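Local coordinates for 6-pyruvoyl tetrahydropterin synthase (Plasmodium falciparum, PDB 1Y13), which belongs to the 6-pyruvoyl tetrahydropterin synthase family and binds a zinc ion and biopterin in a pocket shared between subunits, at residues 35-40 / 51-56. Residues are numbered along the deposited sequence; the frame is centred on the assembly and turned at random.
Sequences CAHFIA and HNYNVS. With ZN (zinc ion), chain D; BIO (biopterin), chain E.
His-37 and His-51 hold one zinc ion between them, each through its NE2: the metal lies 2.3 Å from NE2 of His-37 and 2.2 Å from NE2 of His-51. His-49 is the third protein ligand of this three-histidine site, and biopterin chelates the zinc with both side-chain oxygens, O10 being the nearer at 1.9 Å. The two imidazoles meet rim to rim with their planes at 51°, His-37 NE2 lying at the edge of the His-51 ring, 3.4 Å from CD2, so shared coordination rather than stacking or hydrogen bonding joins them. A hydrogen bond from His-37 ND1 to Ser-133 OG probably restrains that ring, whereas His-51 ND1 has its polar partner in Asn-52 of a second subunit. In the backbone, Cys-35 and His-51 form an antiparallel hydrogen-bonded pair; its two bonds, Cys-35 N to His-51 O (N-H...O 154°) and His-51 N to Cys-35 O, are both 3.0 Å long. The Tyr-53 side chain crosses that of His-37 at about a right angle and sets its OH over the centre of one imidazole face, 3.4 Å from CD2. A chi1 of 88° places the His-37 imidazole between its own backbone N and carbonyl carbon, within range of both hydroxyl and metal. Cys-35 CB abuts the edge of the tyrosine ring, 4.0 Å from CE1, while Ile-39 CD1 borders the pterin. The buried contact joins neighbouring strands 21-41 and 49-62 of the T-fold's antiparallel sheet, which splay apart beyond the Cys-35/His-51 pair, with Ile-91 of strand 90-93 packing against both Cys-35 and Tyr-53.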
loop_
_atom_site.group_PDB
_atom_site.type_symbol
_atom_site.label_atom_id
_atom_site.label_comp_id
_atom_site.label_asym_id
_atom_site.label_seq_id
_atom_site.Cartn_x
_atom_site.Cartn_y
_atom_site.Cartn_z
ATOM N N CYS A 35 -21.494 -0.486 -1.527
ATOM C CA CYS A 35 -22.800 -0.744 -2.158
ATOM C C CYS A 35 -23.014 -2.199 -2.566
ATOM O O CYS A 35 -22.046 -2.924 -2.830
ATOM C CB CYS A 35 -22.931 0.122 -3.411
ATOM S SG CYS A 35 -23.140 1.865 -3.000
ATOM N N ALA A 36 -24.277 -2.604 -2.635
ATOM C CA ALA A 36 -24.659 -3.851 -3.237
ATOM C C ALA A 36 -25.043 -3.624 -4.703
ATOM O O ALA A 36 -25.455 -2.519 -5.080
ATOM C CB ALA A 36 -25.834 -4.498 -2.451
ATOM N N HIS A 37 -24.914 -4.660 -5.527
ATOM C CA HIS A 37 -25.314 -4.570 -6.930
ATOM C C HIS A 37 -25.280 -5.963 -7.559
ATOM O O HIS A 37 -24.779 -6.918 -6.951
ATOM C CB HIS A 37 -24.374 -3.607 -7.705
ATOM C CG HIS A 37 -23.150 -4.270 -8.269
ATOM N ND1 HIS A 37 -22.858 -4.272 -9.619
ATOM C CD2 HIS A 37 -22.139 -4.944 -7.667
ATOM C CE1 HIS A 37 -21.718 -4.910 -9.824
ATOM N NE2 HIS A 37 -21.258 -5.327 -8.656
ATOM N N PHE A 38 -25.800 -6.076 -8.771
ATOM C CA PHE A 38 -25.462 -7.206 -9.606
ATOM C C PHE A 38 -25.478 -6.738 -11.038
ATOM O O PHE A 38 -26.272 -5.879 -11.409
ATOM C CB PHE A 38 -26.377 -8.429 -9.353
ATOM C CG PHE A 38 -27.839 -8.186 -9.642
ATOM C CD1 PHE A 38 -28.336 -8.355 -10.915
ATOM C CD2 PHE A 38 -28.713 -7.794 -8.629
ATOM C CE1 PHE A 38 -29.700 -8.129 -11.186
ATOM C CE2 PHE A 38 -30.054 -7.580 -8.879
ATOM C CZ PHE A 38 -30.551 -7.728 -10.158
ATOM N N ILE A 39 -24.564 -7.269 -11.836
ATOM C CA ILE A 39 -24.576 -7.001 -13.266
ATOM C C ILE A 39 -25.585 -7.863 -14.026
ATOM O O ILE A 39 -25.748 -9.042 -13.758
ATOM C CB ILE A 39 -23.151 -7.053 -13.831
ATOM C CG1 ILE A 39 -22.502 -5.683 -13.586
ATOM C CG2 ILE A 39 -23.176 -7.394 -15.312
ATOM C CD1 ILE A 39 -21.017 -5.725 -13.421
ATOM N N ALA A 40 -26.317 -7.227 -14.937
ATOM C CA ALA A 40 -27.215 -7.952 -15.812
ATOM C C ALA A 40 -27.150 -7.320 -17.199
ATOM O O ALA A 40 -27.288 -6.116 -17.327
ATOM C CB ALA A 40 -28.624 -7.916 -15.240
ATOM N N HIS A 51 -19.439 -4.306 -3.044
ATOM C CA HIS A 51 -18.080 -3.800 -3.143
ATOM C C HIS A 51 -17.875 -2.558 -2.287
ATOM O O HIS A 51 -18.811 -1.813 -2.029
ATOM C CB HIS A 51 -17.750 -3.422 -4.595
ATOM C CG HIS A 51 -17.829 -4.569 -5.536
ATOM N ND1 HIS A 51 -16.938 -5.616 -5.493
ATOM C CD2 HIS A 51 -18.702 -4.850 -6.534
ATOM C CE1 HIS A 51 -17.257 -6.496 -6.425
ATOM N NE2 HIS A 51 -18.329 -6.061 -7.058
ATOM N N ASN A 52 -16.633 -2.375 -1.843
ATOM C CA ASN A 52 -16.126 -1.072 -1.428
ATOM C C ASN A 52 -15.630 -0.388 -2.689
ATOM O O ASN A 52 -14.586 -0.747 -3.212
ATOM C CB ASN A 52 -14.962 -1.229 -0.427
ATOM C CG ASN A 52 -15.296 -2.141 0.747
ATOM O OD1 ASN A 52 -14.477 -2.985 1.167
ATOM N ND2 ASN A 52 -16.482 -1.974 1.298
ATOM N N TYR A 53 -16.381 0.561 -3.220
ATOM C CA TYR A 53 -15.894 1.279 -4.393
ATOM C C TYR A 53 -15.086 2.457 -3.917
ATOM O O TYR A 53 -15.425 3.084 -2.911
ATOM C CB TYR A 53 -17.014 1.788 -5.252
ATOM C CG TYR A 53 -17.888 0.756 -5.908
ATOM C CD1 TYR A 53 -19.024 0.254 -5.255
ATOM C CD2 TYR A 53 -17.627 0.334 -7.218
ATOM C CE1 TYR A 53 -19.867 -0.670 -5.888
ATOM C CE2 TYR A 53 -18.462 -0.572 -7.858
ATOM C CZ TYR A 53 -19.588 -1.066 -7.189
ATOM O OH TYR A 53 -20.401 -1.978 -7.823
ATOM N N ASN A 54 -14.008 2.745 -4.630
ATOM C CA ASN A 54 -13.112 3.809 -4.250
ATOM C C ASN A 54 -12.859 4.740 -5.424
ATOM O O ASN A 54 -12.624 4.292 -6.535
ATOM C CB ASN A 54 -11.812 3.207 -3.740
ATOM C CG ASN A 54 -10.885 4.237 -3.166
ATOM O OD1 ASN A 54 -9.904 4.611 -3.803
ATOM N ND2 ASN A 54 -11.197 4.727 -1.966
ATOM N N VAL A 55 -12.892 6.033 -5.160
ATOM C CA VAL A 55 -12.757 7.067 -6.203
ATOM C C VAL A 55 -11.505 7.914 -6.018
ATOM O O VAL A 55 -11.236 8.411 -4.920
ATOM C CB VAL A 55 -14.007 7.983 -6.210
ATOM C CG1 VAL A 55 -13.897 9.101 -7.230
ATOM C CG2 VAL A 55 -15.262 7.134 -6.486
ATOM N N SER A 56 -10.734 8.062 -7.086
ATOM C CA SER A 56 -9.657 9.034 -7.139
ATOM C C SER A 56 -9.880 10.015 -8.287
ATOM O O SER A 56 -10.356 9.632 -9.341
ATOM C CB SER A 56 -8.300 8.346 -7.285
ATOM O OG SER A 56 -8.099 7.944 -8.622
HETATM ZN ZN ZN D . -19.513 -6.806 -8.818
HETATM N N1 BIO E . -15.881 -6.084 -15.574
HETATM N N2 BIO E . -15.169 -4.255 -16.822
HETATM C C2 BIO E . -15.882 -4.751 -15.773
HETATM N N3 BIO E . -16.584 -3.971 -14.922
HETATM C C4A BIO E . -17.371 -5.842 -13.588
HETATM C C8A BIO E . -16.588 -6.646 -14.547
HETATM N N8 BIO E . -16.586 -7.997 -14.383
HETATM C C7 BIO E . -17.259 -8.611 -13.385
HETATM C C6 BIO E . -17.979 -7.874 -12.469
HETATM N N5 BIO E . -18.017 -6.519 -12.607
HETATM C C9 BIO E . -18.738 -8.551 -11.346
HETATM O O9 BIO E . -19.920 -7.777 -10.911
HETATM C C10 BIO E . -17.852 -8.911 -10.103
HETATM O O10 BIO E . -17.904 -7.865 -9.113
HETATM C C11 BIO E . -16.374 -9.239 -10.380
#